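Local coordinates for protein thymine dioxygenase (Neurospora crassa, PDB 5C3Q) that binds thymine and 2-oxoglutarate beside a metal ion and probably hydroxylates the thymine methyl group as an iron-dependent dioxygenase, at residues A[83-86]-A[87-90]; A[262-265]-A[266-269]; A[280-283]-A[284-287]; A[304-307]-A[308-311]; A[323-326]-A[327-331]. One frame throughout, in Å; residues are numbered along the deposited sequence.

How the interactions relate
Two clusters and one distant contact can be told apart. Interactions 1 and 5 both border bound thymine: Asn-89 and Leu-331 line its pocket, and Asn-89 ND2 lies 3.5 Å from Leu-331 CD1, so the substrate-binding loop packs against the C-terminal helix. Interactions 2 and 4 also touch, their centres about 9 Å apart, where Trp-263 O probably takes a hydrogen bond from Ile-306 N (3.0 Å) at the end of helix 258-263. Interaction 2 comes within about 4 Å of interaction 5 at their nearest atoms without touching it. Interaction 3 sits across the chain's centre from 2, 4 and 5, about 47 Å from interaction 4 between centres, at the start of strand 284-295.

Interaction 1. Residues A[83-86]-A[87-90]; sequences WTTP and EANR
The loop that presents Asn-89 to bound thymine is braced by Trp-83, whose indole NE1 donates to Asn-89 OD1 over 3.1 Å at an N-H...O angle of 151°. The bond is well aimed at both ends: OD1 lies in the indole plane, and NE1 meets it in the carbonyl plane on a lone pair, although ring and amide planes stand 85° apart. With OD1 held this way, the amide's rotation is fixed and ND2 is left to donate to thymine O2. The Asn-89 side chain reaches this position with CG anti to the backbone N (chi1 -160°).

Between these two residues the chain makes an alpha turn: Asn-89 N bonds to Thr-85 O at 2.9 Å, while Ala-88 N makes only a weak bond to the same oxygen. Ala-88 N is better served by Thr-85 OG1 at 3.2 Å. Water 1 bridges the two limbs, donating to Thr-85 O and accepting from Thr-84 N and Arg-90 N; both it and Thr-85 O lie over one indole face, offset to its rim. Trp-83 CA approaches Arg-90 O at 3.3 Å in a nearly straight CA-H...O contact. Arg-90 turns back on the loop, NH1 donating to Ala-88 O at 2.8 Å, while NH2 forms a salt bridge with Glu-130. Asn-89 itself has a positive phi, ending the right-handed turn. The result is a compact alpha turn at the thymine pocket, with a side-chain amide steered by an indole N-H.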
loop_
_atom_site.group_PDB
_atom_site.type_symbol
_atom_site.label_atom_id
_atom_site.label_comp_id
_atom_site.label_asym_id
_atom_site.label_seq_id
_atom_site.Cartn_x
_atom_site.Cartn_y
_atom_site.Cartn_z
ATOM N N TRP A 83 16.474 -6.129 5.268
ATOM C CA TRP A 83 16.302 -5.746 3.872
ATOM C C TRP A 83 17.684 -5.593 3.260
ATOM O O TRP A 83 18.562 -4.977 3.862
ATOM C CB TRP A 83 15.548 -4.412 3.811
ATOM C CG TRP A 83 14.902 -4.054 2.504
ATOM C CD1 TRP A 83 13.629 -4.359 2.112
ATOM C CD2 TRP A 83 15.466 -3.263 1.449
ATOM N NE1 TRP A 83 13.373 -3.827 0.873
ATOM C CE2 TRP A 83 14.483 -3.148 0.443
ATOM C CE3 TRP A 83 16.707 -2.646 1.254
ATOM C CZ2 TRP A 83 14.703 -2.447 -0.746
ATOM C CZ3 TRP A 83 16.929 -1.951 0.073
ATOM C CH2 TRP A 83 15.928 -1.855 -0.911
ATOM N N THR A 84 17.885 -6.163 2.075
ATOM C CA THR A 84 19.202 -6.158 1.445
ATOM C C THR A 84 19.254 -5.217 0.250
ATOM O O THR A 84 19.846 -4.145 0.333
ATOM C CB THR A 84 19.616 -7.572 1.003
ATOM O OG1 THR A 84 18.581 -8.144 0.192
ATOM C CG2 THR A 84 19.861 -8.459 2.224
ATOM N N THR A 85 18.626 -5.619 -0.850
ATOM C CA THR A 85 18.721 -4.892 -2.100
ATOM C C THR A 85 17.341 -4.501 -2.610
ATOM O O THR A 85 16.349 -5.129 -2.247
ATOM C CB THR A 85 19.396 -5.746 -3.188
ATOM O OG1 THR A 85 18.550 -6.853 -3.525
ATOM C CG2 THR A 85 20.751 -6.249 -2.723
ATOM N N PRO A 86 17.274 -3.461 -3.458
ATOM C CA PRO A 86 16.004 -3.103 -4.091
ATOM C C PRO A 86 15.437 -4.192 -5.009
ATOM O O PRO A 86 14.223 -4.312 -5.133
ATOM C CB PRO A 86 16.336 -1.831 -4.892
ATOM C CG PRO A 86 17.822 -1.726 -4.918
ATOM C CD PRO A 86 18.323 -2.456 -3.709
ATOM N N GLU A 87 16.293 -4.986 -5.640
ATOM C CA GLU A 87 15.784 -6.000 -6.568
ATOM C C GLU A 87 15.192 -7.216 -5.847
ATOM O O GLU A 87 14.358 -7.914 -6.416
ATOM C CB GLU A 87 16.811 -6.410 -7.634
ATOM C CG GLU A 87 18.266 -6.344 -7.238
ATOM C CD GLU A 87 18.873 -4.952 -7.351
ATOM O OE1 GLU A 87 19.012 -4.431 -8.473
ATOM O OE2 GLU A 87 19.235 -4.387 -6.309
ATOM N N ALA A 88 15.607 -7.444 -4.602
ATOM C CA ALA A 88 14.978 -8.439 -3.728
ATOM C C ALA A 88 13.732 -7.846 -3.066
ATOM O O ALA A 88 12.658 -8.457 -3.069
ATOM C CB ALA A 88 15.957 -8.900 -2.662
ATOM N N ASN A 89 13.902 -6.656 -2.493
ATOM C CA ASN A 89 12.824 -5.922 -1.817
ATOM C C ASN A 89 12.137 -6.741 -0.718
ATOM O O ASN A 89 10.915 -6.730 -0.589
ATOM C CB ASN A 89 11.798 -5.420 -2.843
ATOM C CG ASN A 89 10.943 -4.281 -2.311
ATOM O OD1 ASN A 89 11.335 -3.578 -1.383
ATOM N ND2 ASN A 89 9.769 -4.094 -2.904
ATOM N N ARG A 90 12.937 -7.456 0.064
ATOM C CA ARG A 90 12.422 -8.347 1.103
ATOM C C ARG A 90 13.220 -8.185 2.383
ATOM O O ARG A 90 14.442 -8.009 2.345
ATOM C CB ARG A 90 12.509 -9.809 0.653
ATOM C CG ARG A 90 11.524 -10.224 -0.432
ATOM C CD ARG A 90 12.042 -11.463 -1.147
ATOM N NE ARG A 90 11.053 -12.126 -2.000
ATOM C CZ ARG A 90 10.835 -11.864 -3.289
ATOM N NH1 ARG A 90 11.499 -10.903 -3.924
ATOM N NH2 ARG A 90 9.921 -12.564 -3.952
HETATM O O HOH W 1 15.818 -6.461 0.239
HETATM O O HOH W 2 16.395 -9.593 0.921
HETATM O O HOH W 3 12.121 -5.746 -6.635
#

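Interaction 2. Residues A[262-265]-A[266-269]; sequences RWSN and DTIK. With EDO (1,2-ethanediol), chain K.
Ser-264 and Thr-267 use their hydroxyls differently. Thr-267 OG1 donates to Ser-264 O at 2.7 Å, tilted 21° from the carbonyl plane, whereas Thr-267 N reaches that oxygen at 3.2 Å from well above the plane. Ser-264 OG, placed between its backbone N and carbonyl carbon (chi1 74°), swings across to accept from Ile-268 N at 2.9 Å, and it also bonds back to Ala-261 O in the preceding helix. Ile-268 CB sits against this hydroxyl at 3.4 Å.

These bonds lie just past the end of helix 258-263, where Asn-265, with positive phi, forms a Schellman motif, and a type I' beta turn runs from Ser-264 to Thr-267. Asp-266 OD2 bonds to Lys-317 and Tyr-318, while the Asn-265 amide bonds to backbone atoms of Lys-317 and Glu-315.

Arg-262 extends from the helix in another direction, its guanidinium edge presented to an ethanediol probably from the crystallisation liquor: NH1 to O2 2.8 Å and NH2 to O1 3.2 Å. With an alanine here, Glu-319 O would probably lose the NH2 group that also bonds to it, and the ethanediol both of its guanidinium donors.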
loop_
_atom_site.group_PDB
_atom_site.type_symbol
_atom_site.label_atom_id
_atom_site.label_comp_id
_atom_site.label_asym_id
_atom_site.label_seq_id
_atom_site.Cartn_x
_atom_site.Cartn_y
_atom_site.Cartn_z
ATOM N N ARG A 262 -0.240 5.243 -14.899
ATOM C CA ARG A 262 0.416 5.275 -16.201
ATOM C C ARG A 262 -0.229 4.306 -17.206
ATOM O O ARG A 262 -0.477 4.658 -18.354
ATOM C CB ARG A 262 1.886 4.915 -16.007
ATOM C CG ARG A 262 2.722 4.996 -17.257
ATOM C CD ARG A 262 4.077 4.364 -17.029
ATOM N NE ARG A 262 4.887 4.521 -18.230
ATOM C CZ ARG A 262 6.051 5.161 -18.303
ATOM N NH1 ARG A 262 6.615 5.700 -17.226
ATOM N NH2 ARG A 262 6.662 5.230 -19.479
ATOM N N TRP A 263 -0.466 3.078 -16.755
ATOM C CA TRP A 263 -1.137 2.027 -17.543
ATOM C C TRP A 263 -2.511 2.477 -18.069
ATOM O O TRP A 263 -2.895 2.168 -19.202
ATOM C CB TRP A 263 -1.301 0.803 -16.640
ATOM C CG TRP A 263 -1.487 -0.519 -17.300
ATOM C CD1 TRP A 263 -1.491 -0.798 -18.635
ATOM C CD2 TRP A 263 -1.636 -1.769 -16.627
ATOM N NE1 TRP A 263 -1.666 -2.148 -18.835
ATOM C CE2 TRP A 263 -1.753 -2.766 -17.615
ATOM C CE3 TRP A 263 -1.691 -2.141 -15.278
ATOM C CZ2 TRP A 263 -1.920 -4.116 -17.297
ATOM C CZ3 TRP A 263 -1.860 -3.483 -14.965
ATOM C CH2 TRP A 263 -1.970 -4.451 -15.970
ATOM N N SER A 264 -3.229 3.226 -17.236
ATOM C CA SER A 264 -4.563 3.734 -17.549
ATOM C C SER A 264 -4.551 5.035 -18.354
ATOM O O SER A 264 -5.608 5.624 -18.598
ATOM C CB SER A 264 -5.330 3.959 -16.241
ATOM O OG SER A 264 -4.868 5.113 -15.560
ATOM N N ASN A 265 -3.362 5.488 -18.751
ATOM C CA ASN A 265 -3.192 6.760 -19.441
ATOM C C ASN A 265 -3.701 7.938 -18.612
ATOM O O ASN A 265 -4.313 8.865 -19.144
ATOM C CB ASN A 265 -3.878 6.735 -20.813
ATOM C CG ASN A 265 -3.306 7.775 -21.758
ATOM O OD1 ASN A 265 -2.094 7.921 -21.848
ATOM N ND2 ASN A 265 -4.174 8.515 -22.450
ATOM N N ASP A 266 -3.438 7.872 -17.307
ATOM C CA ASP A 266 -3.907 8.846 -16.312
ATOM C C ASP A 266 -5.429 9.010 -16.204
ATOM O O ASP A 266 -5.901 10.046 -15.740
ATOM C CB ASP A 266 -3.233 10.214 -16.524
ATOM C CG ASP A 266 -1.758 10.198 -16.170
ATOM O OD1 ASP A 266 -1.340 9.329 -15.376
ATOM O OD2 ASP A 266 -1.015 11.056 -16.682
ATOM N N THR A 267 -6.197 8.001 -16.605
ATOM C CA THR A 267 -7.633 8.017 -16.324
ATOM C C THR A 267 -7.865 7.588 -14.872
ATOM O O THR A 267 -8.844 7.988 -14.256
ATOM C CB THR A 267 -8.448 7.135 -17.293
ATOM O OG1 THR A 267 -7.951 5.795 -17.275
ATOM C CG2 THR A 267 -8.367 7.685 -18.704
ATOM N N ILE A 268 -6.948 6.780 -14.338
ATOM C CA ILE A 268 -6.942 6.403 -12.927
ATOM C C ILE A 268 -5.865 7.201 -12.189
ATOM O O ILE A 268 -4.770 7.405 -12.717
ATOM C CB ILE A 268 -6.728 4.886 -12.760
ATOM C CG1 ILE A 268 -8.015 4.155 -13.170
ATOM C CG2 ILE A 268 -6.335 4.550 -11.321
ATOM C CD1 ILE A 268 -7.894 2.656 -13.303
ATOM N N LYS A 269 -6.189 7.652 -10.975
ATOM C CA LYS A 269 -5.310 8.525 -10.196
ATOM C C LYS A 269 -4.476 7.738 -9.191
ATOM O O LYS A 269 -4.976 6.806 -8.567
ATOM C CB LYS A 269 -6.124 9.576 -9.418
ATOM C CG LYS A 269 -7.226 10.267 -10.202
ATOM C CD LYS A 269 -6.695 11.081 -11.370
ATOM C CE LYS A 269 -7.845 11.735 -12.124
ATOM N NZ LYS A 269 -7.394 12.663 -13.186
HETATM C C1 EDO K . 9.779 6.304 -19.219
HETATM O O1 EDO K . 9.263 6.762 -20.478
HETATM C C2 EDO K . 9.305 7.259 -18.129
HETATM O O2 EDO K . 9.209 6.618 -16.851
#

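Interaction 3. Residues A[280-283]-A[284-287]; sequences KQED and VHPP
The backbone is extended at Glu-282, takes one helical step at Asp-283 and is extended again from Val-284, a bend that brings the Glu-282 and His-285 side chains together. His-285 ND1 donates to Glu-282 OE2 over 2.8 Å with an N-H...O angle of 151°. The imidazole reaches the oxygen on its anti side, and the carboxylate and ring planes are turned 72° apart. Glu-282 CG lies between the backbone N and the carbonyl carbon (chi1 54°); the chain beyond it is extended, which carries OE2 to the imidazole edge. Lys-280 O is also near that edge, 3.8 Å from His-285 CE1.

This bend starts strand 284-295 of the main sheet in the double-stranded beta-helix fold, and backbone bonds join Asp-283 to Ser-201 and His-285 to Val-199. Farther along the same strand, Arg-288 and Ser-290 bind 2-oxoglutarate.

Glu-277 OE1 accepts from His-285 NE2, so both ring nitrogens donate to carboxylates; this fixes the ring's rotation and would probably favour its protonated form. The other Glu-282 oxygen, OE1, forms a salt bridge with Lys-280 NZ at 3.2 Å, its hydrogen bond weak, and OE2 rests 3.6 Å from Pro-286 CD.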
loop_
_atom_site.group_PDB
_atom_site.type_symbol
_atom_site.label_atom_id
_atom_site.label_comp_id
_atom_site.label_asym_id
_atom_site.label_seq_id
_atom_site.Cartn_x
_atom_site.Cartn_y
_atom_site.Cartn_z
ATOM N N LYS A 280 -6.264 12.802 17.471
ATOM C CA LYS A 280 -6.699 13.005 18.858
ATOM C C LYS A 280 -5.574 13.551 19.737
ATOM O O LYS A 280 -4.411 13.183 19.564
ATOM C CB LYS A 280 -7.230 11.696 19.457
ATOM C CG LYS A 280 -6.190 10.589 19.619
ATOM C CD LYS A 280 -6.750 9.391 20.370
ATOM C CE LYS A 280 -6.974 9.696 21.844
ATOM N NZ LYS A 280 -7.186 8.456 22.640
ATOM N N GLN A 281 -5.927 14.422 20.682
ATOM C CA GLN A 281 -4.963 14.941 21.651
ATOM C C GLN A 281 -4.690 13.894 22.727
ATOM O O GLN A 281 -5.619 13.364 23.335
ATOM C CB GLN A 281 -5.474 16.220 22.320
ATOM C CG GLN A 281 -4.431 16.905 23.202
ATOM C CD GLN A 281 -4.987 17.367 24.540
ATOM O OE1 GLN A 281 -5.632 18.413 24.626
ATOM N NE2 GLN A 281 -4.730 16.592 25.593
ATOM N N GLU A 282 -3.411 13.614 22.954
ATOM C CA GLU A 282 -2.977 12.702 24.009
ATOM C C GLU A 282 -1.478 12.875 24.242
ATOM O O GLU A 282 -0.743 13.270 23.334
ATOM C CB GLU A 282 -3.306 11.247 23.648
ATOM C CG GLU A 282 -2.763 10.782 22.302
ATOM C CD GLU A 282 -3.306 9.427 21.872
ATOM O OE1 GLU A 282 -3.961 8.749 22.692
ATOM O OE2 GLU A 282 -3.075 9.036 20.705
ATOM N N ASP A 283 -1.028 12.595 25.461
ATOM C CA ASP A 283 0.391 12.718 25.793
ATOM C C ASP A 283 1.228 11.675 25.050
ATOM O O ASP A 283 2.313 11.981 24.561
ATOM C CB ASP A 283 0.608 12.596 27.305
ATOM C CG ASP A 283 0.010 13.763 28.079
ATOM O OD1 ASP A 283 -0.106 14.867 27.500
ATOM O OD2 ASP A 283 -0.341 13.577 29.262
ATOM N N VAL A 284 0.707 10.451 24.963
ATOM C CA VAL A 284 1.401 9.347 24.315
ATOM C C VAL A 284 0.501 8.718 23.257
ATOM O O VAL A 284 -0.646 8.356 23.539
ATOM C CB VAL A 284 1.805 8.263 25.336
ATOM C CG1 VAL A 284 2.619 7.160 24.668
ATOM C CG2 VAL A 284 2.598 8.875 26.482
ATOM N N HIS A 285 1.024 8.591 22.042
ATOM C CA HIS A 285 0.330 7.873 20.982
ATOM C C HIS A 285 0.690 6.398 21.085
ATOM O O HIS A 285 1.870 6.054 21.052
ATOM C CB HIS A 285 0.721 8.427 19.617
ATOM C CG HIS A 285 0.362 9.866 19.438
ATOM N ND1 HIS A 285 -0.941 10.313 19.480
ATOM C CD2 HIS A 285 1.131 10.961 19.234
ATOM C CE1 HIS A 285 -0.959 11.622 19.303
ATOM N NE2 HIS A 285 0.285 12.039 19.151
ATOM N N PRO A 286 -0.313 5.516 21.231
ATOM C CA PRO A 286 0.018 4.089 21.331
ATOM C C PRO A 286 0.616 3.534 20.033
ATOM O O PRO A 286 0.638 4.231 19.022
ATOM C CB PRO A 286 -1.333 3.419 21.628
ATOM C CG PRO A 286 -2.291 4.520 21.936
ATOM C CD PRO A 286 -1.766 5.752 21.275
ATOM N N PRO A 287 1.109 2.283 20.062
ATOM C CA PRO A 287 1.625 1.686 18.831
ATOM C C PRO A 287 0.555 1.595 17.742
ATOM O O PRO A 287 -0.599 1.290 18.044
ATOM C CB PRO A 287 2.055 0.282 19.275
ATOM C CG PRO A 287 2.235 0.376 20.752
ATOM C CD PRO A 287 1.206 1.357 21.203
#

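Interaction 4. Residues A[304-307]-A[308-311]; sequences EAIP and GTYA
Ile-306 O is gripped twice by Thr-309. The hydroxyl OG1 donates to it at 2.5 Å, a short separation whose exact value should not be pressed, and it does so in the carbonyl plane on a lone pair. The amide Thr-309 N donates at 3.3 Å, tilted 30° from that plane. With OG1 between the backbone N and the carbonyl carbon (chi1 59°), the hydroxyl lies close enough to its own N-H for both to reach the same oxygen. The methyl branch takes a different course: Thr-309 CG2 packs at 4.0 Å from Ile-306 CB.

The hydrogen bond from Thr-309 N closes a type II beta turn from Ile-306 to Thr-309 in the loop between strands 302-303 and 321-322. Pro-307 holds the first central position with its ring-restricted phi, and Gly-308 the second with positive phi, where a side chain would collide with Pro-307 O.

A valine in place of Thr-309 would probably cost Ile-306 O its short hydroxyl donor, so that within the turn it would rely on the longer bond from the backbone N-H.

Tyr-310 follows the turn and folds back along it. Its edge atom CE1 is 3.7 Å from Ile-306 O, near the ring plane, and 3.6 Å from Ala-305 CB, which meets the ring obliquely. The Tyr-310 OH end bonds to Arg-316. Ile-306 is also joined by a backbone hydrogen bond to Trp-263, and Thr-309 touches Asn-265 and Thr-267, so this surface loop lies against the end of helix 258-263.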
loop_
_atom_site.group_PDB
_atom_site.type_symbol
_atom_site.label_atom_id
_atom_site.label_comp_id
_atom_site.label_asym_id
_atom_site.label_seq_id
_atom_site.Cartn_x
_atom_site.Cartn_y
_atom_site.Cartn_z
ATOM N N GLU A 304 1.569 -0.690 -21.379
ATOM C CA GLU A 304 1.164 0.352 -22.327
ATOM C C GLU A 304 -0.343 0.597 -22.227
ATOM O O GLU A 304 -1.076 -0.241 -21.718
ATOM C CB GLU A 304 1.571 -0.017 -23.756
ATOM C CG GLU A 304 1.076 -1.375 -24.231
ATOM C CD GLU A 304 1.747 -1.837 -25.515
ATOM O OE1 GLU A 304 1.742 -3.061 -25.772
ATOM O OE2 GLU A 304 2.284 -0.989 -26.265
ATOM N N ALA A 305 -0.791 1.749 -22.711
ATOM C CA ALA A 305 -2.175 2.208 -22.502
ATOM C C ALA A 305 -3.240 1.114 -22.666
ATOM O O ALA A 305 -3.286 0.429 -23.683
ATOM C CB ALA A 305 -2.480 3.381 -23.422
ATOM N N ILE A 306 -4.098 0.978 -21.655
ATOM C CA ILE A 306 -5.189 -0.002 -21.648
ATOM C C ILE A 306 -6.234 0.395 -22.693
ATOM O O ILE A 306 -6.510 1.583 -22.859
ATOM C CB ILE A 306 -5.850 -0.070 -20.245
ATOM C CG1 ILE A 306 -4.842 -0.557 -19.200
ATOM C CG2 ILE A 306 -7.064 -0.994 -20.234
ATOM C CD1 ILE A 306 -5.191 -0.188 -17.772
ATOM N N PRO A 307 -6.822 -0.588 -23.411
ATOM C CA PRO A 307 -7.843 -0.216 -24.396
ATOM C C PRO A 307 -9.044 0.492 -23.768
ATOM O O PRO A 307 -9.522 0.085 -22.706
ATOM C CB PRO A 307 -8.264 -1.559 -25.015
ATOM C CG PRO A 307 -7.708 -2.616 -24.123
ATOM C CD PRO A 307 -6.500 -2.023 -23.471
ATOM N N GLY A 308 -9.505 1.555 -24.421
ATOM C CA GLY A 308 -10.631 2.341 -23.938
ATOM C C GLY A 308 -10.260 3.502 -23.032
ATOM O O GLY A 308 -11.148 4.182 -22.524
ATOM N N THR A 309 -8.961 3.734 -22.827
ATOM C CA THR A 309 -8.481 4.864 -22.020
ATOM C C THR A 309 -7.994 6.038 -22.880
ATOM O O THR A 309 -7.455 7.016 -22.361
ATOM C CB THR A 309 -7.341 4.437 -21.074
ATOM O OG1 THR A 309 -6.256 3.898 -21.833
ATOM C CG2 THR A 309 -7.831 3.400 -20.075
ATOM N N TYR A 310 -8.188 5.932 -24.191
ATOM C CA TYR A 310 -7.822 6.983 -25.133
ATOM C C TYR A 310 -8.573 6.752 -26.445
ATOM O O TYR A 310 -8.899 5.614 -26.775
ATOM C CB TYR A 310 -6.314 6.954 -25.400
ATOM C CG TYR A 310 -5.857 5.661 -26.029
ATOM C CD1 TYR A 310 -5.628 4.535 -25.246
ATOM C CD2 TYR A 310 -5.684 5.552 -27.407
ATOM C CE1 TYR A 310 -5.229 3.338 -25.814
ATOM C CE2 TYR A 310 -5.284 4.357 -27.985
ATOM C CZ TYR A 310 -5.058 3.254 -27.181
ATOM O OH TYR A 310 -4.657 2.060 -27.731
ATOM N N ALA A 311 -8.841 7.825 -27.183
ATOM C CA ALA A 311 -9.476 7.719 -28.501
ATOM C C ALA A 311 -8.410 7.709 -29.597
ATOM O O ALA A 311 -8.142 6.667 -30.201
ATOM C CB ALA A 311 -10.475 8.849 -28.717
#

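Interaction 5. Residues A[323-326]-A[327-331]; sequences SGKY and LVQRL. With TDR (thymine), chain G; EDO (1,2-ethanediol), chain J.
One face of the Tyr-326 ring carries the Arg-330 methylene CG, 4.0 Å from the ring centroid and 27° off the normal, a CH-pi contact. At the far end of the same side chain the guanidinium stands nearly perpendicular to the ring, and the phenol oxygen lies at the guanidinium's edge: Arg-330 NH1 donates to Tyr-326 OH over 2.7 Å, though at a bent 133°. Two successive bends in the arginine chain, at chi2 and chi3, let CG lie over the ring while NH1 reaches its hydroxyl. Ethanediol O1 of chain J approaches Tyr-326 CD1 obliquely at 3.2 Å.

Both residues sit one turn apart on helix 323-332, whose i to i+4 backbone bonds include Arg-330 N to Tyr-326 O at 3.1 Å. A second pair with the same spacing lies beside them: Lys-325 NZ donates to Gln-329 OE1 at 2.7 Å, and Gln-329 NE2 passes a bond on to the ethanediol O1 at 2.8 Å. The next residue after Arg-330, Leu-331, brings CD2 to 3.8 Å from thymine N1, a van der Waals contact of a methyl with the thymine ring.

Arg-330 NH1 is shared between Tyr-326 OH and Asp-258, with which it forms a salt bridge. The nearby cation would probably favour the phenol oxygen as an acceptor, and the carboxylate would probably temper that effect.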
loop_
_atom_site.group_PDB
_atom_site.type_symbol
_atom_site.label_atom_id
_atom_site.label_comp_id
_atom_site.label_asym_id
_atom_site.label_seq_id
_atom_site.Cartn_x
_atom_site.Cartn_y
_atom_site.Cartn_z
ATOM N N SER A 323 7.362 -3.577 -16.530
ATOM C CA SER A 323 6.908 -3.392 -15.153
ATOM C C SER A 323 8.035 -3.599 -14.133
ATOM O O SER A 323 8.291 -2.733 -13.296
ATOM C CB SER A 323 5.754 -4.355 -14.853
ATOM O OG SER A 323 5.188 -4.085 -13.587
ATOM N N GLY A 324 8.699 -4.748 -14.213
ATOM C CA GLY A 324 9.779 -5.094 -13.283
ATOM C C GLY A 324 10.868 -4.040 -13.225
ATOM O O GLY A 324 11.267 -3.604 -12.145
ATOM N N LYS A 325 11.323 -3.619 -14.399
ATOM C CA LYS A 325 12.352 -2.590 -14.533
ATOM C C LYS A 325 11.940 -1.259 -13.889
ATOM O O LYS A 325 12.733 -0.626 -13.188
ATOM C CB LYS A 325 12.665 -2.382 -16.015
ATOM C CG LYS A 325 13.769 -1.389 -16.307
ATOM C CD LYS A 325 14.103 -1.380 -17.790
ATOM C CE LYS A 325 15.318 -0.514 -18.079
ATOM N NZ LYS A 325 15.031 0.935 -17.880
ATOM N N TYR A 326 10.700 -0.841 -14.134
ATOM C CA TYR A 326 10.181 0.388 -13.531
ATOM C C TYR A 326 10.244 0.325 -12.006
ATOM O O TYR A 326 10.722 1.252 -11.360
ATOM C CB TYR A 326 8.743 0.648 -13.980
ATOM C CG TYR A 326 8.139 1.885 -13.359
ATOM C CD1 TYR A 326 8.390 3.143 -13.894
ATOM C CD2 TYR A 326 7.329 1.801 -12.225
ATOM C CE1 TYR A 326 7.848 4.282 -13.329
ATOM C CE2 TYR A 326 6.785 2.938 -11.651
ATOM C CZ TYR A 326 7.049 4.175 -12.208
ATOM O OH TYR A 326 6.517 5.319 -11.651
ATOM N N LEU A 327 9.767 -0.779 -11.436
ATOM C CA LEU A 327 9.720 -0.922 -9.979
ATOM C C LEU A 327 11.095 -0.846 -9.332
ATOM O O LEU A 327 11.264 -0.153 -8.329
ATOM C CB LEU A 327 9.051 -2.235 -9.572
ATOM C CG LEU A 327 7.528 -2.288 -9.664
ATOM C CD1 LEU A 327 7.073 -3.710 -9.394
ATOM C CD2 LEU A 327 6.869 -1.324 -8.685
ATOM N N VAL A 328 12.071 -1.565 -9.889
ATOM C CA VAL A 328 13.421 -1.553 -9.318
ATOM C C VAL A 328 14.025 -0.154 -9.373
ATOM O O VAL A 328 14.706 0.252 -8.438
ATOM C CB VAL A 328 14.390 -2.593 -9.940
ATOM C CG1 VAL A 328 13.960 -4.000 -9.567
ATOM C CG2 VAL A 328 14.511 -2.446 -11.449
ATOM N N GLN A 329 13.747 0.587 -10.444
ATOM C CA GLN A 329 14.184 1.981 -10.537
ATOM C C GLN A 329 13.604 2.830 -9.405
ATOM O O GLN A 329 14.317 3.636 -8.813
ATOM C CB GLN A 329 13.837 2.574 -11.907
ATOM C CG GLN A 329 14.726 2.032 -13.019
ATOM C CD GLN A 329 14.329 2.430 -14.438
ATOM O OE1 GLN A 329 15.028 2.077 -15.386
ATOM N NE2 GLN A 329 13.219 3.152 -14.599
ATOM N N ARG A 330 12.325 2.632 -9.087
ATOM C CA ARG A 330 11.688 3.358 -7.983
ATOM C C ARG A 330 12.259 2.929 -6.628
ATOM O O ARG A 330 12.529 3.763 -5.765
ATOM C CB ARG A 330 10.164 3.149 -7.983
ATOM C CG ARG A 330 9.430 3.666 -9.221
ATOM C CD ARG A 330 9.501 5.179 -9.380
ATOM N NE ARG A 330 8.908 5.895 -8.251
ATOM C CZ ARG A 330 7.613 6.169 -8.108
ATOM N NH1 ARG A 330 6.730 5.789 -9.025
ATOM N NH2 ARG A 330 7.194 6.829 -7.035
ATOM N N LEU A 331 12.435 1.623 -6.449
ATOM C CA LEU A 331 12.966 1.079 -5.199
ATOM C C LEU A 331 14.433 1.439 -4.983
ATOM O O LEU A 331 14.859 1.640 -3.851
ATOM C CB LEU A 331 12.804 -0.441 -5.171
ATOM C CG LEU A 331 11.363 -0.931 -5.057
ATOM C CD1 LEU A 331 11.219 -2.355 -5.570
ATOM C CD2 LEU A 331 10.881 -0.815 -3.618
HETATM N N1 TDR G . 7.665 -0.488 -1.644
HETATM C C2 TDR G . 7.029 -1.192 -2.734
HETATM O O2 TDR G . 7.433 -2.292 -3.062
HETATM N N3 TDR G . 5.914 -0.590 -3.427
HETATM C C4 TDR G . 5.430 0.697 -3.044
HETATM O O4 TDR G . 4.485 1.173 -3.650
HETATM C C5 TDR G . 6.073 1.424 -1.938
HETATM C CM5 TDR G . 5.613 2.777 -1.495
HETATM C C6 TDR G . 7.207 0.804 -1.247
HETATM C C1 EDO J . 11.186 5.811 -12.786
HETATM O O1 EDO J . 11.215 4.444 -13.215
HETATM C C2 EDO J . 12.552 6.448 -13.028
HETATM O O2 EDO J . 12.924 7.328 -11.958
#